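Local coordinates for HI1317 (Haemophilus influenzae, PDB 1JOV), which probably interconverts the alpha and beta anomers of D-glucose 6-phosphate, at residues Ala40-Trp45 and Asp53-Ser58; Ala68-Val73 and Lys232-Ser237; Ile75-Phe80 and Ile120-Val125; Pro86-Ala91 and Ala148-Phe153; Thr249-His254 and Phe258-Ser263. All coordinates share one frame; numbering follows the deposited sequence. Where two conformers were deposited one is given.

Contact 1 (Ala40-Trp45 and Asp53-Ser58); sequences AQLISW and DVLWLS
Val54 meets the Trp45 indole obliquely, the two side chains side by side and pointing the same way, with Val54 CB 3.6 Å from Trp45 CE3. The other flat group, the Asp53 carboxylate, lies between two backbone N-H groups, Trp45 N and Leu55 N, which reach OD1 from opposite faces of its plane. The Leu55 bond (N to Asp53 OD1, 3.0 Å) makes an Asx turn. Trp45 N, 2.8 Å from Asp53 OD1 on the syn side though 25° out of the plane, ties that turn to strand 41-47 beside its classic beta bulge, where Ile43 and Ser44 together face Lys34. Asp53 OD2 accepts a short 2.5 Å bond from Ser44 OG, which comes in from above the plane. A water donates to OD2 and to Ile43 O, adding a second partner to that carboxylate oxygen. Val54 N donates to Trp45 O at 2.9 Å. On the apolar side, Leu55 crosses Leu42 at about a right angle; with CG anti to the carbonyl carbon (chi1 -64°), Leu55 CD1 is brought 3.6 Å from Leu42 CG.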
# COMPACT_ATOMS: atom_id res chain seq x y z
N ALA A 40 -0.31 -8.50 -6.23
CA ALA A 40 0.48 -7.44 -6.91
C ALA A 40 0.89 -6.44 -5.85
O ALA A 40 0.65 -5.21 -6.00
CB ALA A 40 -0.41 -6.77 -7.99
N GLN A 41 1.52 -6.90 -4.76
CA GLN A 41 1.68 -6.09 -3.60
C GLN A 41 3.07 -5.51 -3.41
O GLN A 41 4.04 -6.24 -3.16
CB GLN A 41 1.25 -6.86 -2.35
CG GLN A 41 1.12 -6.06 -1.13
CD GLN A 41 0.37 -6.86 -0.06
OE1 GLN A 41 -0.52 -7.65 -0.35
NE2 GLN A 41 0.71 -6.52 1.21
N LEU A 42 3.27 -4.23 -3.72
CA LEU A 42 4.58 -3.61 -3.42
C LEU A 42 4.88 -3.74 -1.89
O LEU A 42 4.03 -3.35 -1.05
CB LEU A 42 4.42 -2.13 -3.79
CG LEU A 42 5.71 -1.29 -3.61
CD1 LEU A 42 6.98 -1.71 -4.42
CD2 LEU A 42 5.34 0.18 -3.93
N ILE A 43 5.94 -4.48 -1.54
CA ILE A 43 6.31 -4.55 -0.13
C ILE A 43 7.55 -3.84 0.36
O ILE A 43 7.78 -3.78 1.59
CB ILE A 43 6.34 -6.06 0.27
CG1 ILE A 43 7.23 -6.85 -0.69
CG2 ILE A 43 4.89 -6.55 0.19
CD1 ILE A 43 7.59 -8.27 -0.17
N SER A 44 8.32 -3.30 -0.58
CA SER A 44 9.52 -2.53 -0.19
C SER A 44 9.80 -1.51 -1.30
O SER A 44 9.63 -1.80 -2.48
CB SER A 44 10.71 -3.47 -0.11
OG SER A 44 11.96 -2.77 0.09
N TRP A 45 10.18 -0.34 -0.89
CA TRP A 45 10.59 0.66 -1.89
C TRP A 45 11.61 1.58 -1.24
O TRP A 45 11.29 2.27 -0.28
CB TRP A 45 9.39 1.42 -2.54
CG TRP A 45 9.89 2.54 -3.39
CD1 TRP A 45 10.73 2.47 -4.47
CD2 TRP A 45 9.56 3.93 -3.23
NE1 TRP A 45 10.92 3.73 -5.01
CE2 TRP A 45 10.30 4.65 -4.19
CE3 TRP A 45 8.79 4.64 -2.31
CZ2 TRP A 45 10.18 6.03 -4.32
CZ3 TRP A 45 8.70 6.03 -2.42
CH2 TRP A 45 9.44 6.69 -3.39
N ASP A 53 13.86 2.09 4.21
CA ASP A 53 12.79 1.73 3.31
C ASP A 53 11.61 2.71 3.52
O ASP A 53 11.33 3.10 4.65
CB ASP A 53 12.33 0.28 3.58
CG ASP A 53 11.55 -0.44 2.48
OD1 ASP A 53 10.78 0.24 1.77
OD2 ASP A 53 11.71 -1.68 2.34
N VAL A 54 10.91 3.09 2.46
CA VAL A 54 9.71 3.92 2.59
C VAL A 54 8.53 3.14 3.12
O VAL A 54 7.62 3.73 3.79
CB VAL A 54 9.34 4.60 1.26
CG1 VAL A 54 8.04 5.32 1.39
CG2 VAL A 54 10.43 5.60 0.90
N LEU A 55 8.47 1.82 2.82
CA LEU A 55 7.33 1.04 3.24
C LEU A 55 7.65 0.10 4.42
O LEU A 55 8.82 -0.36 4.57
CB LEU A 55 6.88 0.18 2.07
CG LEU A 55 6.40 1.01 0.88
CD1 LEU A 55 6.11 0.07 -0.25
CD2 LEU A 55 5.13 1.78 1.21
N TRP A 56 6.66 -0.21 5.19
CA TRP A 56 6.89 -1.14 6.27
C TRP A 56 6.35 -2.50 5.96
O TRP A 56 5.25 -2.67 5.34
CB TRP A 56 6.19 -0.56 7.54
CG TRP A 56 6.19 -1.44 8.75
CD1 TRP A 56 7.11 -1.35 9.83
CD2 TRP A 56 5.18 -2.34 9.17
NE1 TRP A 56 6.79 -2.27 10.79
CE2 TRP A 56 5.60 -2.87 10.44
CE3 TRP A 56 4.03 -2.84 8.59
CZ2 TRP A 56 4.86 -3.84 11.11
CZ3 TRP A 56 3.30 -3.84 9.24
CH2 TRP A 56 3.70 -4.30 10.52
N LEU A 57 7.10 -3.51 6.39
CA LEU A 57 6.72 -4.92 6.19
C LEU A 57 6.90 -5.58 7.56
O LEU A 57 7.97 -5.40 8.16
CB LEU A 57 7.61 -5.64 5.20
CG LEU A 57 7.36 -7.12 5.01
CD1 LEU A 57 5.92 -7.34 4.44
CD2 LEU A 57 8.40 -7.62 3.98
N SER A 58 5.89 -6.31 8.02
CA SER A 58 5.97 -6.98 9.35
C SER A 58 7.19 -7.88 9.46
O SER A 58 7.52 -8.65 8.54
CB SER A 58 4.77 -7.86 9.57
OG SER A 58 4.98 -8.63 10.75
O HOH W 1 9.93 -3.65 3.28

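Contact 2 (Ala68-Val73 and Lys232-Ser237); sequences AIRGGV and KTSGMS. With SO4 (sulfate ion), chain B.
Arg70 reaches across to a type II beta turn, Thr233 to Met236, and takes hold of the carbonyl that the turn displays at its centre, Ser234 O. The guanidinium grips this one oxygen side-on with two nitrogens: Arg70 NE lies 2.9 Å from Ser234 O and nearly in line with the C=O, while NH2, also 2.9 Å from Ser234 O, arrives tilted from the carbonyl plane. A further contact, Arg70 NH2 to Ser234 OG at 3.3 Å, is weak and must share a hydrogen with another acceptor of NH2. The turn itself is closed by Met236 N donating to Thr233 O at 3.0 Å, with Gly235 at the positive phi (70°) its third position needs.

The anion contact is the straighter one. Arg70 NH2 points at sulfate O3, 2.6 Å away, with an N-H...O angle of 163°, and Arg92 binds the same sulfate. NH1 goes instead to Tyr152 OH, so all three nitrogens have partners and the group is fixed in rotation. The ion probably comes from the crystallisation liquor, but an arginine-lined site near the predicted catalytic His150 is consistent with a pocket for the substrate's phosphate.

The Arg70 chain, bent at chi2 and chi3, crosses Met236 at about a right angle, Arg70 CD 3.7 Å from Met236 CG. Over one face of the guanidinium lies a methyl, Thr233 CG2, 3.6 Å from Arg70 NH2.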
# COMPACT_ATOMS: atom_id res chain seq x y z
N ALA A 68 -2.91 -12.91 3.48
CA ALA A 68 -2.59 -11.52 3.13
C ALA A 68 -1.33 -11.13 3.79
O ALA A 68 -1.10 -11.46 4.97
CB ALA A 68 -3.71 -10.57 3.51
N ILE A 69 -0.43 -10.49 3.05
CA ILE A 69 0.82 -10.04 3.59
C ILE A 69 0.63 -8.76 4.37
O ILE A 69 -0.03 -7.82 3.91
CB ILE A 69 1.86 -9.79 2.41
CG1 ILE A 69 2.20 -11.13 1.72
CG2 ILE A 69 3.14 -9.02 2.81
CD1 ILE A 69 2.78 -10.93 0.27
N ARG A 70 1.22 -8.68 5.58
CA ARG A 70 1.07 -7.59 6.50
C ARG A 70 2.13 -6.55 6.26
O ARG A 70 3.29 -6.59 6.75
CB ARG A 70 1.18 -8.11 7.98
CG ARG A 70 1.04 -7.04 8.97
CD ARG A 70 -0.36 -6.33 9.05
NE ARG A 70 -1.41 -7.21 9.58
CZ ARG A 70 -2.70 -7.02 9.50
NH1 ARG A 70 -3.16 -5.87 8.99
NH2 ARG A 70 -3.58 -7.92 10.01
N GLY A 71 1.78 -5.53 5.46
CA GLY A 71 2.76 -4.48 5.14
C GLY A 71 2.78 -4.06 3.69
O GLY A 71 2.05 -4.63 2.89
N GLY A 72 3.57 -3.08 3.29
CA GLY A 72 3.57 -2.73 1.87
C GLY A 72 2.27 -2.04 1.42
O GLY A 72 1.72 -1.21 2.15
N VAL A 73 1.78 -2.38 0.21
CA VAL A 73 0.57 -1.71 -0.26
C VAL A 73 -0.42 -2.73 -0.72
O VAL A 73 -0.58 -3.05 -1.86
CB VAL A 73 0.93 -0.76 -1.47
CG1 VAL A 73 -0.33 0.01 -1.83
CG2 VAL A 73 2.05 0.13 -1.07
N LYS A 232 -3.99 -6.39 19.52
CA LYS A 232 -3.23 -7.47 18.94
C LYS A 232 -3.73 -7.50 17.48
O LYS A 232 -4.91 -7.30 17.23
CB LYS A 232 -3.49 -8.76 19.68
CG LYS A 232 -3.33 -10.05 18.94
CD LYS A 232 -3.85 -11.17 19.87
CE LYS A 232 -3.01 -12.45 19.83
NZ LYS A 232 -3.14 -13.26 21.09
N THR A 233 -2.82 -7.71 16.57
CA THR A 233 -3.18 -7.62 15.15
C THR A 233 -2.47 -8.78 14.49
O THR A 233 -1.26 -8.94 14.63
CB THR A 233 -2.69 -6.32 14.55
OG1 THR A 233 -3.06 -5.22 15.39
CG2 THR A 233 -3.30 -6.13 13.16
N SER A 234 -3.22 -9.61 13.76
CA SER A 234 -2.65 -10.83 13.14
C SER A 234 -1.52 -10.43 12.20
O SER A 234 -1.60 -9.40 11.52
CB SER A 234 -3.71 -11.64 12.39
OG SER A 234 -4.19 -10.92 11.27
N GLY A 235 -0.46 -11.21 12.24
CA GLY A 235 0.76 -10.92 11.51
C GLY A 235 1.62 -9.74 11.98
O GLY A 235 2.62 -9.50 11.29
N MET A 236 1.31 -9.10 13.13
CA MET A 236 2.07 -8.00 13.70
C MET A 236 2.58 -8.46 15.04
O MET A 236 1.86 -9.19 15.75
CB MET A 236 1.26 -6.76 13.89
CG MET A 236 0.81 -6.08 12.60
SD MET A 236 0.04 -4.58 12.73
CE MET A 236 1.18 -3.39 13.24
N SER A 237 3.82 -8.10 15.28
CA SER A 237 4.48 -8.37 16.58
C SER A 237 3.84 -7.45 17.54
O SER A 237 3.03 -6.59 17.20
CB SER A 237 5.95 -8.00 16.46
OG SER A 237 6.04 -6.62 16.69
S SO4 B . -6.56 -7.69 8.09
O1 SO4 B . -5.45 -7.25 7.26
O2 SO4 B . -7.55 -6.67 7.98
O3 SO4 B . -6.16 -7.87 9.51
O4 SO4 B . -7.00 -8.99 7.66

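Contact 3 (Ile75-Phe80 and Ile120-Val125); sequences ICYPWF and IIEAKV
Tyr77 and Ile75 face Glu122, Ala123 and Val125 across the interior of a beta-sandwich: strand 75-76 is at one margin of the seven-stranded sheet and strand 121-129 belongs to the eight-stranded one. Even the nearest CA atoms, Ile75 CA and Val125 CA, are 9.1 Å apart, and no hydrogen bond spans the gap. The contact is made by side chains reaching across, with Tyr77 OH also coming 3.6 Å from the backbone Glu122 O.

The apolar part is thin. Ile75 and Val125 meet tip to tip, CD1 of Ile75 being 4.1 Å from CG2 of Val125. Further along, Tyr77 CE2 comes within 4.3 Å of Ala123 CB. Phe137 of the neighbouring strand 133-139 fills in beside all of them.

Polar groups gather at the other end. The Glu122 carboxylate meets the rim of the phenol, OE2 3.6 Å from Tyr77 CE2 and near the ring plane, with the two planes 39° apart. This is contact without a bond: OE2 has its salt bridge with Arg94, and Tyr77 OH is hydrogen-bonded to His139 ND1. Glu122 reaches the ring by an extended chain, CG trans to the backbone N (chi1 -179°), from a classic beta bulge in which Glu122 and Ala123 together oppose Leu114. After the cis peptide, Pro78 folds back so that its CB sits 3.8 Å above the plane, over the centre of one face of Tyr77.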
# COMPACT_ATOMS: atom_id res chain seq x y z
N ILE A 75 -3.78 -4.36 -1.87
CA ILE A 75 -4.89 -3.89 -2.71
C ILE A 75 -6.19 -4.42 -2.15
O ILE A 75 -6.34 -5.67 -2.14
CB ILE A 75 -4.67 -4.46 -4.16
CG1 ILE A 75 -3.30 -4.10 -4.83
CG2 ILE A 75 -5.85 -4.11 -5.12
CD1 ILE A 75 -3.20 -2.63 -4.97
N CYS A 76 -7.00 -3.55 -1.54
CA CYS A 76 -8.31 -4.01 -1.04
C CYS A 76 -9.33 -3.87 -2.15
O CYS A 76 -9.48 -2.74 -2.65
CB CYS A 76 -8.68 -3.13 0.16
SG CYS A 76 -7.34 -3.04 1.38
N TYR A 77 -9.97 -4.93 -2.55
CA TYR A 77 -10.85 -4.94 -3.71
C TYR A 77 -11.51 -6.30 -3.80
O TYR A 77 -10.77 -7.27 -3.57
CB TYR A 77 -9.96 -4.70 -4.96
CG TYR A 77 -10.69 -4.87 -6.24
CD1 TYR A 77 -11.44 -3.82 -6.81
CD2 TYR A 77 -10.60 -6.06 -6.95
CE1 TYR A 77 -12.04 -4.00 -8.05
CE2 TYR A 77 -11.21 -6.24 -8.13
CZ TYR A 77 -11.97 -5.18 -8.73
OH TYR A 77 -12.61 -5.36 -9.96
N PRO A 78 -12.79 -6.39 -4.15
CA PRO A 78 -13.70 -5.27 -4.53
C PRO A 78 -14.58 -4.73 -3.42
O PRO A 78 -15.58 -4.05 -3.70
CB PRO A 78 -14.56 -5.93 -5.62
CG PRO A 78 -14.78 -7.42 -5.08
CD PRO A 78 -13.42 -7.69 -4.41
N TRP A 79 -14.27 -5.08 -2.19
CA TRP A 79 -14.96 -4.51 -1.04
C TRP A 79 -13.88 -4.11 -0.05
O TRP A 79 -12.78 -4.68 -0.08
CB TRP A 79 -15.99 -5.46 -0.33
CG TRP A 79 -15.48 -6.74 0.31
CD1 TRP A 79 -15.09 -6.97 1.64
CD2 TRP A 79 -15.43 -7.99 -0.35
NE1 TRP A 79 -14.78 -8.30 1.78
CE2 TRP A 79 -14.99 -8.95 0.59
CE3 TRP A 79 -15.74 -8.43 -1.66
CZ2 TRP A 79 -14.82 -10.29 0.24
CZ3 TRP A 79 -15.53 -9.74 -1.99
CH2 TRP A 79 -15.10 -10.66 -1.04
N PHE A 80 -14.23 -3.19 0.85
CA PHE A 80 -13.33 -2.62 1.83
C PHE A 80 -13.70 -3.07 3.22
O PHE A 80 -14.88 -3.01 3.60
CB PHE A 80 -13.37 -1.08 1.78
CG PHE A 80 -12.40 -0.43 2.73
CD1 PHE A 80 -11.04 -0.38 2.41
CD2 PHE A 80 -12.79 0.17 3.94
CE1 PHE A 80 -10.08 0.17 3.30
CE2 PHE A 80 -11.85 0.75 4.80
CZ PHE A 80 -10.50 0.76 4.45
N ILE A 120 -10.73 -13.83 -18.05
CA ILE A 120 -11.00 -12.46 -18.53
C ILE A 120 -10.36 -11.51 -17.51
O ILE A 120 -10.48 -11.73 -16.30
CB ILE A 120 -12.51 -12.18 -18.57
CG1 ILE A 120 -13.09 -13.14 -19.63
CG2 ILE A 120 -12.72 -10.70 -18.96
CD1 ILE A 120 -14.63 -13.15 -19.66
N ILE A 121 -9.70 -10.43 -17.99
CA ILE A 121 -9.08 -9.43 -17.14
C ILE A 121 -10.07 -8.99 -16.05
O ILE A 121 -11.26 -8.81 -16.35
CB ILE A 121 -8.58 -8.19 -17.94
CG1 ILE A 121 -7.89 -7.21 -17.00
CG2 ILE A 121 -9.73 -7.50 -18.67
CD1 ILE A 121 -6.54 -7.69 -16.51
N GLU A 122 -9.61 -8.83 -14.77
CA GLU A 122 -10.44 -8.30 -13.73
C GLU A 122 -9.91 -6.93 -13.21
O GLU A 122 -10.68 -6.04 -12.88
CB GLU A 122 -10.57 -9.31 -12.56
CG GLU A 122 -11.45 -8.80 -11.46
CD GLU A 122 -11.61 -9.96 -10.44
OE1 GLU A 122 -11.68 -11.17 -10.88
OE2 GLU A 122 -11.61 -9.70 -9.22
N ALA A 123 -8.57 -6.77 -13.17
CA ALA A 123 -7.98 -5.54 -12.60
C ALA A 123 -6.54 -5.46 -13.08
O ALA A 123 -5.90 -6.44 -13.53
CB ALA A 123 -8.07 -5.51 -11.04
N LYS A 124 -6.01 -4.27 -12.95
CA LYS A 124 -4.63 -4.02 -13.34
C LYS A 124 -3.91 -3.22 -12.24
O LYS A 124 -4.56 -2.46 -11.54
CB LYS A 124 -4.61 -3.29 -14.68
CG LYS A 124 -3.23 -3.05 -15.28
CD LYS A 124 -3.33 -2.63 -16.73
CE LYS A 124 -4.10 -1.33 -16.91
NZ LYS A 124 -3.99 -0.81 -18.30
N VAL A 125 -2.62 -3.35 -12.09
CA VAL A 125 -1.87 -2.42 -11.22
C VAL A 125 -0.64 -2.01 -11.99
O VAL A 125 0.07 -2.86 -12.55
CB VAL A 125 -1.42 -3.05 -9.88
CG1 VAL A 125 -0.37 -2.19 -9.22
CG2 VAL A 125 -2.62 -3.24 -8.95

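Contact 4 (Pro86-Ala91 and Ala148-Phe153); sequences PAHGTA and ALHTYF
His88 and His150 meet edge-to-face, in an offset T-shaped pair set in the predicted active site of this galactose-mutarotase-like beta-sandwich. The edge of His150 is directed at the face of His88, the planes are 81° apart and the centroids lie 5.4 Å from each other. The nearest atoms are His88 NE2 and His150 CD2, at 4.0 Å; there is no hydrogen bond between the rings.

Each imidazole is delivered by a turn. His88 stands at the third position of a type II beta turn, Pro86 to Gly89, with positive phi, and its ring is swung back beside its own backbone N (chi1 -70°). His150, the predicted catalytic histidine, is the centre of an inverse gamma turn that interrupts strand 145-154. Its CG is trans to the backbone N (chi1 -169°), which carries the ring across toward His88.

Around the pair, Phe80 meets His88 edge-to-face, and Glu248, the other predicted catalytic residue, lies against His150. The bound sulfate is also close to His88. A single water links the two imidazoles: it sits in the plane of the His150 ring, 2.8 Å from NE2 of His150, and makes a weak 3.3 Å bond to NE2 of His88.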
# COMPACT_ATOMS: atom_id res chain seq x y z
N PRO A 86 -13.79 -12.83 2.96
CA PRO A 86 -12.70 -12.31 3.80
C PRO A 86 -12.58 -10.75 3.86
O PRO A 86 -12.93 -10.16 2.83
CB PRO A 86 -11.47 -12.88 3.13
CG PRO A 86 -11.82 -13.06 1.69
CD PRO A 86 -13.32 -13.34 1.68
N ALA A 87 -12.10 -10.18 4.95
CA ALA A 87 -11.94 -8.74 4.98
C ALA A 87 -11.10 -8.23 3.77
O ALA A 87 -10.13 -8.87 3.36
CB ALA A 87 -11.32 -8.30 6.30
N HIS A 88 -11.51 -7.10 3.24
CA HIS A 88 -10.76 -6.44 2.15
C HIS A 88 -10.77 -7.13 0.83
O HIS A 88 -9.95 -6.77 -0.06
CB HIS A 88 -9.33 -6.13 2.58
CG HIS A 88 -9.27 -5.06 3.59
ND1 HIS A 88 -9.90 -3.83 3.46
CD2 HIS A 88 -8.63 -5.02 4.78
CE1 HIS A 88 -9.65 -3.10 4.53
NE2 HIS A 88 -8.89 -3.82 5.35
N GLY A 89 -11.66 -8.11 0.64
CA GLY A 89 -11.80 -8.70 -0.68
C GLY A 89 -10.74 -9.74 -1.04
O GLY A 89 -10.05 -10.23 -0.15
N THR A 90 -10.65 -10.10 -2.34
CA THR A 90 -9.84 -11.25 -2.71
C THR A 90 -8.60 -10.86 -3.47
O THR A 90 -7.70 -11.67 -3.70
CB THR A 90 -10.68 -12.20 -3.61
OG1 THR A 90 -11.17 -11.47 -4.75
CG2 THR A 90 -12.03 -12.68 -2.91
N ALA A 91 -8.53 -9.62 -3.90
CA ALA A 91 -7.38 -9.23 -4.66
C ALA A 91 -6.02 -9.53 -3.97
O ALA A 91 -5.07 -9.92 -4.63
CB ALA A 91 -7.46 -7.74 -4.98
N ALA A 148 -8.97 0.15 -2.28
CA ALA A 148 -8.11 0.95 -1.43
C ALA A 148 -6.70 0.43 -1.59
O ALA A 148 -6.47 -0.77 -1.71
CB ALA A 148 -8.53 0.90 0.03
N LEU A 149 -5.75 1.34 -1.57
CA LEU A 149 -4.34 1.11 -1.57
C LEU A 149 -3.98 1.30 -0.11
O LEU A 149 -3.83 2.42 0.35
CB LEU A 149 -3.57 2.03 -2.50
CG LEU A 149 -4.25 2.27 -3.84
CD1 LEU A 149 -3.59 3.43 -4.58
CD2 LEU A 149 -4.23 1.02 -4.69
N HIS A 150 -3.83 0.23 0.60
CA HIS A 150 -3.67 0.28 2.05
C HIS A 150 -2.22 0.43 2.53
O HIS A 150 -1.66 -0.43 3.22
CB HIS A 150 -4.33 -0.98 2.51
CG HIS A 150 -4.60 -1.14 4.01
ND1 HIS A 150 -3.63 -1.07 4.96
CD2 HIS A 150 -5.76 -1.41 4.65
CE1 HIS A 150 -4.17 -1.34 6.14
NE2 HIS A 150 -5.44 -1.54 5.96
N THR A 151 -1.68 1.54 2.12
CA THR A 151 -0.22 1.74 2.27
C THR A 151 0.28 1.80 3.74
O THR A 151 -0.21 2.59 4.54
CB THR A 151 0.19 3.05 1.54
OG1 THR A 151 -0.41 3.06 0.22
CG2 THR A 151 1.82 3.17 1.40
N TYR A 152 1.26 0.94 3.98
CA TYR A 152 1.94 0.93 5.30
C TYR A 152 3.24 1.63 5.16
O TYR A 152 4.21 1.15 4.49
CB TYR A 152 2.23 -0.50 5.86
CG TYR A 152 1.10 -1.37 6.18
CD1 TYR A 152 0.30 -1.96 5.19
CD2 TYR A 152 0.92 -1.78 7.49
CE1 TYR A 152 -0.78 -2.84 5.55
CE2 TYR A 152 -0.12 -2.62 7.84
CZ TYR A 152 -0.94 -3.18 6.90
OH TYR A 152 -1.94 -4.06 7.28
N PHE A 153 3.29 2.82 5.81
CA PHE A 153 4.52 3.62 5.72
C PHE A 153 5.45 3.31 6.90
O PHE A 153 4.98 2.99 8.00
CB PHE A 153 4.23 5.11 5.72
CG PHE A 153 3.48 5.53 4.54
CD1 PHE A 153 4.13 5.74 3.35
CD2 PHE A 153 2.12 5.68 4.63
CE1 PHE A 153 3.37 6.11 2.19
CE2 PHE A 153 1.39 6.01 3.56
CZ PHE A 153 2.01 6.29 2.31
O HOH W 2 -7.08 -2.68 7.90

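Contact 5 (Thr249-His254 and Phe258-Ser263); sequences TARIHH and FGESLS
Arg251 meets Leu262 and Glu260 where the two sheets of the beta-sandwich face each other: strand 249-251 runs nearly antiparallel to strand 261-263, their axes 7.4 Å apart. Leu262 has an unusual first torsion (chi1 85°), with CG wedged between backbone N and carbonyl carbon. From there the Leu262 and Arg251 side chains pass in opposite directions, Leu262 CD1 3.8 Å from Arg251 CG and 3.7 Å from Thr249 O. Thr249 turns its methyl to the opposite strand, CG2 3.5 Å from Ser263 O, while its hydroxyl bonds to His217.

Arg251 coils on itself, bent at chi2 and chi3, and so stays close to the corner the chain turns at 252-254. NE donates to His254 O at 2.9 Å, NH1 goes to Asn219 O, and NH2 bonds to Leu255 O. The extended Glu260 crosses Arg251 at about a right angle, planes 77° apart, in a salt bridge of 3.1 Å from Arg251 NH2 to Glu260 OE1, itself bonded to Glu257 N. His254 CD2 sits 3.2 Å above one guanidinium face, displaced toward its rim.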
# COMPACT_ATOMS: atom_id res chain seq x y z
N THR A 249 -5.15 5.30 0.37
CA THR A 249 -5.80 5.96 -0.78
C THR A 249 -7.09 5.17 -1.06
O THR A 249 -6.98 3.98 -1.37
CB THR A 249 -4.91 5.90 -1.98
OG1 THR A 249 -3.60 6.41 -1.66
CG2 THR A 249 -5.50 6.72 -3.12
N ALA A 250 -8.30 5.74 -0.96
CA ALA A 250 -9.45 4.87 -1.00
C ALA A 250 -10.69 5.37 -1.75
O ALA A 250 -10.86 6.55 -1.90
CB ALA A 250 -9.93 4.54 0.39
N ARG A 251 -11.50 4.44 -2.21
CA ARG A 251 -12.77 4.68 -2.90
C ARG A 251 -13.70 3.78 -2.12
O ARG A 251 -13.91 2.59 -2.48
CB ARG A 251 -12.68 4.38 -4.40
CG ARG A 251 -11.94 5.50 -5.18
CD ARG A 251 -12.93 6.71 -5.44
NE ARG A 251 -13.88 6.41 -6.52
CZ ARG A 251 -13.64 6.62 -7.77
NH1 ARG A 251 -12.53 7.07 -8.10
NH2 ARG A 251 -14.53 6.31 -8.72
N ILE A 252 -14.28 4.33 -1.05
CA ILE A 252 -15.12 3.55 -0.17
C ILE A 252 -16.62 3.88 -0.39
O ILE A 252 -17.46 2.94 -0.48
CB ILE A 252 -14.72 3.81 1.33
CG1 ILE A 252 -13.33 3.22 1.66
CG2 ILE A 252 -15.70 3.24 2.26
CD1 ILE A 252 -12.71 3.75 2.94
N HIS A 253 -16.91 5.19 -0.37
CA HIS A 253 -18.32 5.61 -0.54
C HIS A 253 -18.59 6.09 -1.99
O HIS A 253 -19.76 6.13 -2.39
CB HIS A 253 -18.66 6.74 0.46
CG HIS A 253 -18.48 6.35 1.88
ND1 HIS A 253 -19.06 5.20 2.39
CD2 HIS A 253 -17.72 6.86 2.86
CE1 HIS A 253 -18.70 5.07 3.65
NE2 HIS A 253 -17.90 6.07 3.97
N HIS A 254 -17.56 6.43 -2.73
CA HIS A 254 -17.69 6.76 -4.13
C HIS A 254 -17.16 5.51 -4.81
O HIS A 254 -15.97 5.26 -4.80
CB HIS A 254 -16.93 8.02 -4.52
CG HIS A 254 -17.13 8.41 -6.01
ND1 HIS A 254 -18.35 8.26 -6.64
CD2 HIS A 254 -16.28 8.90 -6.93
CE1 HIS A 254 -18.23 8.64 -7.90
NE2 HIS A 254 -16.99 9.02 -8.11
N PHE A 258 -16.30 0.40 -14.22
CA PHE A 258 -15.40 -0.28 -15.14
C PHE A 258 -14.39 0.74 -15.72
O PHE A 258 -14.82 1.79 -16.14
CB PHE A 258 -16.22 -0.91 -16.23
CG PHE A 258 -15.44 -1.71 -17.19
CD1 PHE A 258 -14.88 -1.09 -18.31
CD2 PHE A 258 -15.26 -3.13 -17.03
CE1 PHE A 258 -14.15 -1.81 -19.26
CE2 PHE A 258 -14.49 -3.80 -18.02
CZ PHE A 258 -13.95 -3.14 -19.11
N GLY A 259 -13.09 0.48 -15.69
CA GLY A 259 -12.08 1.36 -16.26
C GLY A 259 -11.66 2.55 -15.48
O GLY A 259 -10.67 3.19 -15.88
N GLU A 260 -12.26 2.80 -14.31
CA GLU A 260 -11.83 3.88 -13.46
C GLU A 260 -10.64 3.47 -12.61
O GLU A 260 -10.50 2.30 -12.26
CB GLU A 260 -12.94 4.37 -12.58
CG GLU A 260 -14.14 4.95 -13.40
CD GLU A 260 -15.17 5.64 -12.52
OE1 GLU A 260 -15.47 5.17 -11.42
OE2 GLU A 260 -15.66 6.69 -12.89
N SER A 261 -9.72 4.35 -12.39
CA SER A 261 -8.60 4.03 -11.55
C SER A 261 -8.46 4.89 -10.31
O SER A 261 -9.16 5.94 -10.18
CB SER A 261 -7.34 4.14 -12.39
OG SER A 261 -7.28 5.47 -12.82
N LEU A 262 -7.57 4.50 -9.40
CA LEU A 262 -7.26 5.33 -8.29
C LEU A 262 -5.76 5.11 -8.10
O LEU A 262 -5.25 4.02 -8.33
CB LEU A 262 -8.13 5.03 -7.07
CG LEU A 262 -7.69 3.90 -6.12
CD1 LEU A 262 -8.46 3.99 -4.81
CD2 LEU A 262 -7.92 2.54 -6.77
N SER A 263 -5.05 6.17 -7.70
CA SER A 263 -3.64 5.98 -7.53
C SER A 263 -3.05 6.87 -6.48
O SER A 263 -3.73 7.76 -5.95
CB SER A 263 -2.92 6.26 -8.84
OG SER A 263 -3.05 7.62 -9.22
O HOH W 3 -16.22 8.78 -10.81

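How the contacts relate
Contact 1 starts from the outermost strand, 41-47, of the five-stranded sheet, while contacts 3 and 5 bridge the seven- and eight-stranded sheets. Contacts 1 and 2 are neighbours, their centres about 11 Å apart, stitched by Ser58 OG to Gly235 O and Trp56 O to Gly72 N. Contact 4 is nested in the loop that contact 2 closes, its centre about 11 Å from that of contact 2; Arg70 NH1 bonds to Tyr152 OH and Gly72 O to Tyr152 N. Contacts 3 and 4 cross along the chain, and their strands 75-76 and 145-154 are neighbours. Contact 5 follows through strand 244-251, next to 145-154. Sequence-distant residues thus meet around the predicted active site at contact 4.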